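Side-chain contacts in TRAP dicarboxylate transporter, DctP subunit (Ochrobactrum anthropi, PDB 4P47), which probably binds a small organic solute in the periplasm and delivers it to a TRAP-type membrane transporter: residues V179-F184 / A189-L194; N157-A162 / A168-R173; L194-L199 / Q211-A216; L110-N115 / D306-I311. All coordinates share one frame; numbering follows the deposited sequence.

Overall arrangement
Contact 4 joins two segments with 190 residues between them, and the other three are nested within the loop it closes, following one another along the chain as contacts 2, 1 and 3. Those three share one part of the mixed sheet: strand 171-173 (contact 2) lies between strands 190-192 (contact 1) and 210-213 (contact 3), with centres about 12 to 15 Å apart. Contact 1 and contact 4 touch through helix 178-186, where Leu-183 reaches Pro-111 and Val-308; contact 4 stays about 9 Å or more, nearest atoms, from contacts 2 and 3. Late helix 298-312 is thereby joined to a sheet region built earlier in the chain, consistent with the solute-binding protein fold.

Contact 1 (V179-F184 / A189-L194)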
# COMPACT_ATOMS: atom_id res chain seq x y z
N VAL A 179 9.05 -8.07 8.04
CA VAL A 179 8.66 -8.83 6.87
C VAL A 179 9.58 -8.58 5.66
O VAL A 179 10.10 -9.53 5.08
CB VAL A 179 7.16 -8.63 6.53
CG1 VAL A 179 6.82 -9.34 5.24
CG2 VAL A 179 6.30 -9.16 7.67
N PRO A 180 9.80 -7.31 5.26
CA PRO A 180 10.64 -7.14 4.07
C PRO A 180 12.08 -7.60 4.29
O PRO A 180 12.70 -8.08 3.36
CB PRO A 180 10.57 -5.63 3.80
CG PRO A 180 10.09 -5.01 5.07
CD PRO A 180 9.19 -6.04 5.70
N VAL A 181 12.60 -7.47 5.50
CA VAL A 181 13.95 -7.95 5.75
C VAL A 181 14.00 -9.48 5.62
O VAL A 181 14.91 -10.03 5.01
CB VAL A 181 14.43 -7.50 7.14
CG1 VAL A 181 15.73 -8.18 7.51
CG2 VAL A 181 14.61 -6.00 7.19
N ALA A 182 13.00 -10.17 6.18
CA ALA A 182 12.93 -11.62 6.04
C ALA A 182 12.80 -12.01 4.56
O ALA A 182 13.48 -12.92 4.08
CB ALA A 182 11.75 -12.19 6.85
N LEU A 183 11.94 -11.30 3.85
CA LEU A 183 11.67 -11.58 2.43
C LEU A 183 12.93 -11.49 1.60
O LEU A 183 13.28 -12.40 0.85
CB LEU A 183 10.63 -10.59 1.90
CG LEU A 183 10.45 -10.53 0.39
CD1 LEU A 183 9.99 -11.88 -0.17
CD2 LEU A 183 9.50 -9.42 0.04
N PHE A 184 13.65 -10.38 1.72
CA PHE A 184 14.78 -10.18 0.83
C PHE A 184 15.95 -11.09 1.20
O PHE A 184 16.65 -11.59 0.31
CB PHE A 184 15.11 -8.69 0.70
CG PHE A 184 14.24 -8.02 -0.35
CD1 PHE A 184 14.61 -8.04 -1.68
CD2 PHE A 184 13.02 -7.48 -0.01
CE1 PHE A 184 13.78 -7.49 -2.65
CE2 PHE A 184 12.18 -6.95 -0.96
CZ PHE A 184 12.55 -6.95 -2.27
N ALA A 189 19.19 -11.80 -1.17
CA ALA A 189 19.70 -10.44 -1.26
C ALA A 189 20.15 -9.98 0.11
O ALA A 189 19.83 -10.59 1.12
CB ALA A 189 18.62 -9.49 -1.79
N ASN A 190 20.89 -8.88 0.11
CA ASN A 190 21.16 -8.10 1.31
C ASN A 190 20.10 -7.02 1.40
O ASN A 190 19.90 -6.28 0.42
CB ASN A 190 22.53 -7.45 1.23
CG ASN A 190 23.67 -8.39 1.57
OD1 ASN A 190 23.45 -9.55 1.90
ND2 ASN A 190 24.89 -7.88 1.51
N ALA A 191 19.40 -6.95 2.53
CA ALA A 191 18.30 -6.01 2.75
C ALA A 191 18.86 -4.78 3.46
O ALA A 191 18.85 -4.69 4.69
CB ALA A 191 17.21 -6.67 3.57
N VAL A 192 19.33 -3.82 2.66
CA VAL A 192 20.16 -2.74 3.13
C VAL A 192 19.35 -1.58 3.70
O VAL A 192 18.41 -1.10 3.06
CB VAL A 192 21.03 -2.22 1.98
CG1 VAL A 192 21.89 -1.05 2.42
CG2 VAL A 192 21.89 -3.34 1.42
N PRO A 193 19.69 -1.10 4.91
CA PRO A 193 19.06 0.08 5.50
C PRO A 193 19.68 1.37 4.98
O PRO A 193 20.91 1.49 5.00
CB PRO A 193 19.36 -0.09 7.00
CG PRO A 193 20.68 -0.78 7.01
CD PRO A 193 20.64 -1.74 5.84
N LEU A 194 18.87 2.30 4.50
CA LEU A 194 19.37 3.59 4.10
C LEU A 194 18.25 4.61 4.10
O LEU A 194 17.19 4.33 3.56
CB LEU A 194 19.97 3.52 2.69
CG LEU A 194 20.74 4.75 2.24
CD1 LEU A 194 22.05 4.85 3.01
CD2 LEU A 194 20.99 4.70 0.76
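Phe-184, near the end of helix 178-186, meets Ala-189 and Ala-191 where the chain turns back into strand 190-192, closing the beta-alpha-beta unit that starts with strand 171-173. The inner end of the contact is close-knit. Ala-189 N donates to Phe-184 O at 2.9 Å with an N-H...O angle of 150°, so the turn leaving the helix is tied back to its last part. Ala-189 CB lies 3.6 Å from the same Phe-184 O and also sits at the edge of the phenylalanine ring, 4.3 Å from CD1. That ring leads away from the strand into the protein, where it packs edge-to-face with His-235; chi1 of -84° swings it there and leaves CB, not the ring, to face Ala-191. The outer end is looser and partly open to solvent. Val-181 meets Ala-191 chiefly through its backbone, CA to Ala-191 CB at 4.1 Å, while its CG1 only grazes the same methyl at 4.5 Å. The small side chain of Ala-191 probably helps the helix lie close to the strand, which pairs in parallel with strand 171-173 through backbone bonds of Asn-190 and Val-192. The buried and the partly exposed halves meet at one methyl, Ala-191 CB, 4.1 Å from Phe-184 CB.

Contact 2 (N157-A162 / A168-R173)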
# COMPACT_ATOMS: atom_id res chain seq x y z
N ASN A 157 20.89 -2.18 -10.93
CA ASN A 157 21.77 -1.72 -12.00
C ASN A 157 22.75 -2.78 -12.45
O ASN A 157 23.61 -2.48 -13.26
CB ASN A 157 22.53 -0.46 -11.61
CG ASN A 157 22.97 0.33 -12.82
OD1 ASN A 157 22.18 0.54 -13.74
ND2 ASN A 157 24.23 0.77 -12.83
N ARG A 158 22.63 -4.01 -11.96
CA ARG A 158 23.56 -5.09 -12.32
C ARG A 158 23.07 -5.91 -13.52
O ARG A 158 23.80 -6.10 -14.50
CB ARG A 158 23.77 -6.05 -11.15
CG ARG A 158 24.34 -5.46 -9.88
CD ARG A 158 25.85 -5.38 -9.93
NE ARG A 158 26.28 -4.38 -10.89
CZ ARG A 158 26.17 -3.07 -10.70
NH1 ARG A 158 25.65 -2.60 -9.57
NH2 ARG A 158 26.58 -2.22 -11.64
N HIS A 159 21.85 -6.44 -13.45
CA HIS A 159 21.34 -7.33 -14.51
C HIS A 159 19.85 -7.53 -14.36
O HIS A 159 19.31 -7.31 -13.28
CB HIS A 159 22.04 -8.69 -14.47
CG HIS A 159 22.00 -9.35 -13.12
ND1 HIS A 159 23.12 -9.50 -12.33
CD2 HIS A 159 20.97 -9.86 -12.41
CE1 HIS A 159 22.78 -10.11 -11.21
NE2 HIS A 159 21.48 -10.33 -11.23
N PRO A 160 19.16 -7.97 -15.43
CA PRO A 160 17.73 -8.21 -15.27
C PRO A 160 17.44 -9.27 -14.20
O PRO A 160 18.22 -10.22 -14.01
CB PRO A 160 17.30 -8.72 -16.66
CG PRO A 160 18.34 -8.21 -17.60
CD PRO A 160 19.61 -8.13 -16.82
N VAL A 161 16.33 -9.09 -13.48
CA VAL A 161 15.86 -10.07 -12.52
C VAL A 161 14.59 -10.75 -13.04
O VAL A 161 13.52 -10.14 -13.18
CB VAL A 161 15.61 -9.42 -11.17
CG1 VAL A 161 14.83 -10.37 -10.26
CG2 VAL A 161 16.92 -9.02 -10.54
N ALA A 162 14.70 -12.04 -13.31
CA ALA A 162 13.57 -12.80 -13.82
C ALA A 162 13.23 -14.02 -12.95
O ALA A 162 12.23 -14.72 -13.19
CB ALA A 162 13.85 -13.21 -15.26
N ALA A 168 20.20 -13.31 -6.11
CA ALA A 168 21.29 -13.74 -5.24
C ALA A 168 22.40 -12.71 -5.18
O ALA A 168 22.96 -12.33 -6.20
CB ALA A 168 21.85 -15.09 -5.71
N GLY A 169 22.73 -12.26 -3.97
CA GLY A 169 23.86 -11.40 -3.72
C GLY A 169 23.64 -9.92 -3.99
O GLY A 169 24.51 -9.10 -3.69
N LEU A 170 22.49 -9.55 -4.55
CA LEU A 170 22.23 -8.14 -4.80
C LEU A 170 22.05 -7.38 -3.49
O LEU A 170 21.41 -7.87 -2.56
CB LEU A 170 20.98 -7.93 -5.65
CG LEU A 170 21.01 -8.45 -7.08
CD1 LEU A 170 19.68 -8.16 -7.77
CD2 LEU A 170 22.16 -7.84 -7.85
N LYS A 171 22.60 -6.17 -3.45
CA LYS A 171 22.47 -5.28 -2.31
C LYS A 171 21.31 -4.34 -2.60
O LYS A 171 21.43 -3.41 -3.40
CB LYS A 171 23.78 -4.50 -2.09
CG LYS A 171 24.94 -5.42 -1.71
CD LYS A 171 26.28 -4.70 -1.69
CE LYS A 171 27.39 -5.58 -1.15
NZ LYS A 171 28.65 -4.82 -0.92
N ILE A 172 20.17 -4.64 -1.98
CA ILE A 172 18.92 -3.95 -2.28
C ILE A 172 18.48 -3.13 -1.08
O ILE A 172 18.32 -3.66 0.01
CB ILE A 172 17.80 -4.96 -2.63
CG1 ILE A 172 18.22 -5.86 -3.80
CG2 ILE A 172 16.48 -4.22 -2.93
CD1 ILE A 172 18.53 -5.14 -5.12
N ARG A 173 18.30 -1.82 -1.27
CA ARG A 173 17.73 -0.98 -0.21
C ARG A 173 16.27 -1.38 -0.04
O ARG A 173 15.47 -1.32 -0.98
CB ARG A 173 17.83 0.50 -0.58
CG ARG A 173 17.45 1.45 0.55
CD ARG A 173 15.96 1.71 0.66
NE ARG A 173 15.72 2.86 1.52
CZ ARG A 173 14.54 3.44 1.72
NH1 ARG A 173 13.46 2.98 1.08
NH2 ARG A 173 14.44 4.48 2.54
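Leu-170 pushes its isobutyl group toward the loop 157-162 and fits its two methyls among Arg-158, His-159 and Val-161. From CB, which points at the loop, the chain runs on to CG with chi1 at -65°, CG lying anti to the carbonyl carbon; these two atoms carry the fork, and the touching is left to its ends. CD1, extended away from CA, meets Val-161 CG2 at 4.0 Å, the two side chains running antiparallel alongside each other in a buried apolar pairing. CD2 branches to the other partners: it lies 3.8 Å from Arg-158 CG and 4.1 Å from Arg-158 CB, so it rests on the aliphatic root of the arginine and not on its charge. The same CD2 comes within 4.1 Å of His-159 CE1, approaching the imidazole at a slant. The polar ends of Arg-158 and His-159 have other mates. Arg-158 bends at chi2 and chi3, carrying its guanidinium away from the leucine to a salt bridge from NH1 to Asp-209, whose other carboxylate oxygen accepts Lys-171 N. His-159 NE2 is hydrogen-bonded to Asp-166 O, which helps fix the imidazole beside the methyl. The contact thus brings the loop that follows strand 141-156 against the entry to strand 171-173, with short helix 164-167 bridging the two segments and touching Val-161, and strands 190-192 and 210-213 flanking strand 171-173 in the sheet.

Contact 3 (L194-L199 / Q211-A216)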
# COMPACT_ATOMS: atom_id res chain seq x y z
N LEU A 194 18.87 2.30 4.50
CA LEU A 194 19.37 3.59 4.10
C LEU A 194 18.25 4.61 4.10
O LEU A 194 17.19 4.33 3.56
CB LEU A 194 19.97 3.52 2.69
CG LEU A 194 20.74 4.75 2.24
CD1 LEU A 194 22.05 4.85 3.01
CD2 LEU A 194 20.99 4.70 0.76
N PRO A 195 18.49 5.80 4.70
CA PRO A 195 17.47 6.86 4.60
C PRO A 195 17.15 7.20 3.15
O PRO A 195 18.03 7.26 2.29
CB PRO A 195 18.14 8.05 5.30
CG PRO A 195 19.13 7.42 6.24
CD PRO A 195 19.64 6.22 5.51
N TYR A 196 15.87 7.40 2.87
CA TYR A 196 15.43 7.58 1.50
C TYR A 196 16.16 8.72 0.78
O TYR A 196 16.48 8.62 -0.41
CB TYR A 196 13.92 7.82 1.43
CG TYR A 196 13.36 7.79 0.04
CD1 TYR A 196 13.11 6.57 -0.58
CD2 TYR A 196 13.07 8.95 -0.67
CE1 TYR A 196 12.60 6.51 -1.85
CE2 TYR A 196 12.56 8.89 -1.95
CZ TYR A 196 12.32 7.66 -2.53
OH TYR A 196 11.79 7.54 -3.81
N THR A 197 16.44 9.80 1.51
CA THR A 197 17.06 10.97 0.92
C THR A 197 18.48 10.68 0.41
O THR A 197 19.00 11.42 -0.43
CB THR A 197 17.04 12.15 1.91
OG1 THR A 197 17.33 13.36 1.23
CG2 THR A 197 17.98 11.95 3.04
N GLU A 198 19.10 9.61 0.89
CA GLU A 198 20.45 9.24 0.48
C GLU A 198 20.48 8.21 -0.65
O GLU A 198 21.54 7.90 -1.19
CB GLU A 198 21.24 8.71 1.67
CG GLU A 198 21.43 9.78 2.74
CD GLU A 198 22.09 9.29 4.00
OE1 GLU A 198 22.32 8.08 4.16
OE2 GLU A 198 22.36 10.15 4.85
N LEU A 199 19.31 7.69 -1.02
CA LEU A 199 19.22 6.53 -1.89
C LEU A 199 19.67 6.79 -3.33
O LEU A 199 20.41 5.99 -3.89
CB LEU A 199 17.78 5.97 -1.85
CG LEU A 199 17.50 4.69 -2.66
CD1 LEU A 199 18.55 3.61 -2.41
CD2 LEU A 199 16.09 4.18 -2.33
N GLN A 211 16.89 -1.19 -5.37
CA GLN A 211 15.97 -0.75 -4.34
C GLN A 211 14.60 -1.29 -4.68
O GLN A 211 14.31 -1.63 -5.83
CB GLN A 211 15.98 0.79 -4.19
CG GLN A 211 15.58 1.54 -5.44
CD GLN A 211 14.09 1.71 -5.59
OE1 GLN A 211 13.39 2.07 -4.64
NE2 GLN A 211 13.59 1.48 -6.80
N GLU A 212 13.78 -1.40 -3.65
CA GLU A 212 12.42 -1.88 -3.81
C GLU A 212 11.43 -0.81 -3.34
O GLU A 212 11.58 -0.22 -2.28
CB GLU A 212 12.22 -3.22 -3.05
CG GLU A 212 12.38 -3.16 -1.53
CD GLU A 212 11.11 -2.78 -0.79
OE1 GLU A 212 9.99 -3.09 -1.31
OE2 GLU A 212 11.20 -2.23 0.33
N ASN A 213 10.44 -0.53 -4.18
CA ASN A 213 9.51 0.58 -3.97
C ASN A 213 8.46 0.53 -5.07
O ASN A 213 8.62 -0.18 -6.06
CB ASN A 213 10.21 1.96 -4.00
CG ASN A 213 10.60 2.47 -2.62
OD1 ASN A 213 9.79 2.50 -1.69
ND2 ASN A 213 11.85 2.89 -2.49
N PRO A 214 7.40 1.34 -4.92
CA PRO A 214 6.47 1.50 -6.05
C PRO A 214 7.12 2.14 -7.28
O PRO A 214 8.19 2.74 -7.20
CB PRO A 214 5.37 2.40 -5.49
CG PRO A 214 5.47 2.24 -3.99
CD PRO A 214 6.95 2.09 -3.74
N ASN A 215 6.48 1.97 -8.42
CA ASN A 215 6.98 2.51 -9.66
C ASN A 215 7.12 4.03 -9.65
O ASN A 215 8.05 4.56 -10.26
CB ASN A 215 6.06 2.12 -10.82
CG ASN A 215 6.08 0.64 -11.12
OD1 ASN A 215 7.02 -0.08 -10.78
ND2 ASN A 215 5.00 0.16 -11.74
N ALA A 216 6.21 4.74 -8.97
CA ALA A 216 6.19 6.19 -9.04
C ALA A 216 7.51 6.75 -8.59
O ALA A 216 7.97 7.76 -9.13
CB ALA A 216 5.06 6.75 -8.20
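Asn-213 ND2 donates to Gln-211 OE1 at 2.8 Å, a bond between two residues of one strand that both face helix 196-205. It is fairly straight, with an N-H...O angle of 156°; the donor comes nearly along the C=O axis, and the acceptor lies close to the amide plane of Asn-213. Gln-211 reaches this position through a bend at chi2 (85°) that folds its amide back over its own strand, while its NE2 is hydrogen-bonded to Thr-155 OG1, so both ends of the buried amide are held and its rotation is fixed. CB, directed at the helix, and CG next to it receive Leu-199 CD2, which rests 3.9 Å from Gln-211 CB and 4.1 Å from Gln-211 CG, the two side chains set roughly perpendicular. The Asn-213 amide nitrogen meets Tyr-196 as well, lying in the plane of the ring at its edge, 3.8 Å from CE1, with ring and amide planes 81° apart. The tyrosine hydroxyl goes to Asn-217. With an alanine here in place of Gln-211, Asn-213 ND2 and Thr-155 OG1 would probably each lose a partner, the Asn-213 amide would be freer to turn, and Leu-199 CD2 would keep CB but lose CG and OE1 from beside it. Arg-173 of the neighbouring strand packs against all four contacting side chains, and Tyr-196, Asn-213 and this arginine cluster in a way consistent with the solute-binding cleft of TRAP periplasmic proteins.

Contact 4 (L110-N115 / D306-I311); sequences LPFLFN and DAVKPI
Pro-111 and Phe-112, in an irregular loop of this periplasmic solute-binding fold, close over Val-308 on helix 298-312, which is kinked close to Pro-310. The loop enters through Leu-110, and the residue after it makes the first touch. Pro-111 presents its ring to the helix, CG lying 4.3 Å from Val-308 CG2, while its CB side is covered by Leu-183 of helix 178-186; Pro-111 is thus wedged between two helices. At Phe-112 the backbone takes up positive phi (56°), a left-handed helical conformation that redirects the chain. Its ring comes edge-on to the helix, chi1 of -56° setting CE2 near the valine. Between 110-115 and 306-311 the touching is apolar and small, while Arg-305, a turn back along the helix, adds a bond from NH2 to Phe-112 O. Leu-113 packs instead on Leu-327 and Leu-331 of helix 321-336, and its CB sits over the centre of the Phe-114 ring, 3.7 Å above the plane. Phe-114 and Asn-115 then lead the chain on to helix 117-125. On the helix side everything rests on a single methyl of the buried valine: Val-308 CG2, lying near the plane of the Phe-112 ring at its edge, is 4.3 Å from CE2.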
# COMPACT_ATOMS: atom_id res chain seq x y z
N LEU A 110 2.52 -9.16 3.80
CA LEU A 110 3.04 -10.47 3.40
C LEU A 110 3.29 -10.50 1.90
O LEU A 110 2.61 -9.84 1.13
CB LEU A 110 2.07 -11.59 3.83
CG LEU A 110 1.90 -11.77 5.35
CD1 LEU A 110 0.75 -12.74 5.64
CD2 LEU A 110 3.18 -12.24 6.04
N PRO A 111 4.29 -11.27 1.49
CA PRO A 111 4.67 -11.22 0.06
C PRO A 111 3.81 -11.97 -0.95
O PRO A 111 3.20 -13.02 -0.68
CB PRO A 111 6.11 -11.76 0.05
CG PRO A 111 6.29 -12.48 1.33
CD PRO A 111 5.28 -11.95 2.33
N PHE A 112 3.81 -11.41 -2.16
CA PHE A 112 3.20 -12.02 -3.33
C PHE A 112 1.72 -12.38 -3.15
O PHE A 112 1.23 -13.36 -3.73
CB PHE A 112 4.00 -13.27 -3.77
CG PHE A 112 5.46 -12.99 -4.04
CD1 PHE A 112 5.85 -12.24 -5.15
CD2 PHE A 112 6.44 -13.46 -3.20
CE1 PHE A 112 7.18 -11.99 -5.39
CE2 PHE A 112 7.78 -13.21 -3.45
CZ PHE A 112 8.15 -12.46 -4.56
N LEU A 113 0.98 -11.57 -2.41
CA LEU A 113 -0.46 -11.83 -2.22
C LEU A 113 -1.24 -11.66 -3.53
O LEU A 113 -2.03 -12.53 -3.89
CB LEU A 113 -1.07 -10.88 -1.17
CG LEU A 113 -0.43 -10.94 0.22
CD1 LEU A 113 -1.14 -9.98 1.18
CD2 LEU A 113 -0.44 -12.35 0.81
N PHE A 114 -1.03 -10.54 -4.22
CA PHE A 114 -1.85 -10.18 -5.36
C PHE A 114 -1.03 -9.97 -6.61
O PHE A 114 0.10 -9.46 -6.54
CB PHE A 114 -2.62 -8.88 -5.07
CG PHE A 114 -3.24 -8.82 -3.72
CD1 PHE A 114 -4.17 -9.77 -3.32
CD2 PHE A 114 -2.92 -7.79 -2.84
CE1 PHE A 114 -4.74 -9.71 -2.07
CE2 PHE A 114 -3.50 -7.72 -1.59
CZ PHE A 114 -4.41 -8.69 -1.20
N ASN A 115 -1.61 -10.32 -7.76
CA ASN A 115 -0.94 -10.11 -9.04
C ASN A 115 -1.50 -8.91 -9.82
O ASN A 115 -0.94 -8.50 -10.83
CB ASN A 115 -1.02 -11.40 -9.88
CG ASN A 115 -0.30 -12.59 -9.22
OD1 ASN A 115 -0.04 -12.58 -8.01
ND2 ASN A 115 0.01 -13.61 -10.01
N ASP A 306 6.72 -19.73 -3.25
CA ASP A 306 6.99 -21.02 -2.61
C ASP A 306 8.39 -21.04 -1.99
O ASP A 306 8.60 -21.64 -0.94
CB ASP A 306 6.83 -22.18 -3.61
CG ASP A 306 5.36 -22.41 -4.00
OD1 ASP A 306 4.46 -21.86 -3.34
OD2 ASP A 306 5.13 -23.15 -4.98
N ALA A 307 9.35 -20.38 -2.62
CA ALA A 307 10.71 -20.34 -2.11
C ALA A 307 10.80 -19.57 -0.80
O ALA A 307 11.64 -19.87 0.05
CB ALA A 307 11.67 -19.76 -3.14
N VAL A 308 9.93 -18.58 -0.61
CA VAL A 308 10.02 -17.78 0.59
C VAL A 308 9.03 -18.21 1.67
O VAL A 308 9.17 -17.82 2.83
CB VAL A 308 9.90 -16.24 0.30
CG1 VAL A 308 10.94 -15.83 -0.73
CG2 VAL A 308 8.51 -15.85 -0.15
N LYS A 309 8.07 -19.06 1.32
CA LYS A 309 7.03 -19.43 2.27
C LYS A 309 7.55 -19.97 3.61
O LYS A 309 7.03 -19.59 4.65
CB LYS A 309 6.11 -20.48 1.65
CG LYS A 309 4.98 -20.87 2.59
CD LYS A 309 3.99 -21.83 1.96
CE LYS A 309 2.76 -22.02 2.85
NZ LYS A 309 3.11 -22.63 4.17
N PRO A 310 8.55 -20.87 3.59
CA PRO A 310 8.96 -21.39 4.91
C PRO A 310 9.52 -20.31 5.85
O PRO A 310 9.44 -20.45 7.07
CB PRO A 310 10.04 -22.43 4.57
CG PRO A 310 9.78 -22.80 3.13
CD PRO A 310 9.24 -21.54 2.48
N ILE A 311 10.07 -19.24 5.28
CA ILE A 311 10.56 -18.12 6.06
C ILE A 311 9.37 -17.28 6.53
O ILE A 311 9.25 -16.95 7.71
CB ILE A 311 11.55 -17.26 5.24
CG1 ILE A 311 12.89 -17.99 5.06
CG2 ILE A 311 11.82 -15.93 5.93
CD1 ILE A 311 12.89 -19.02 3.94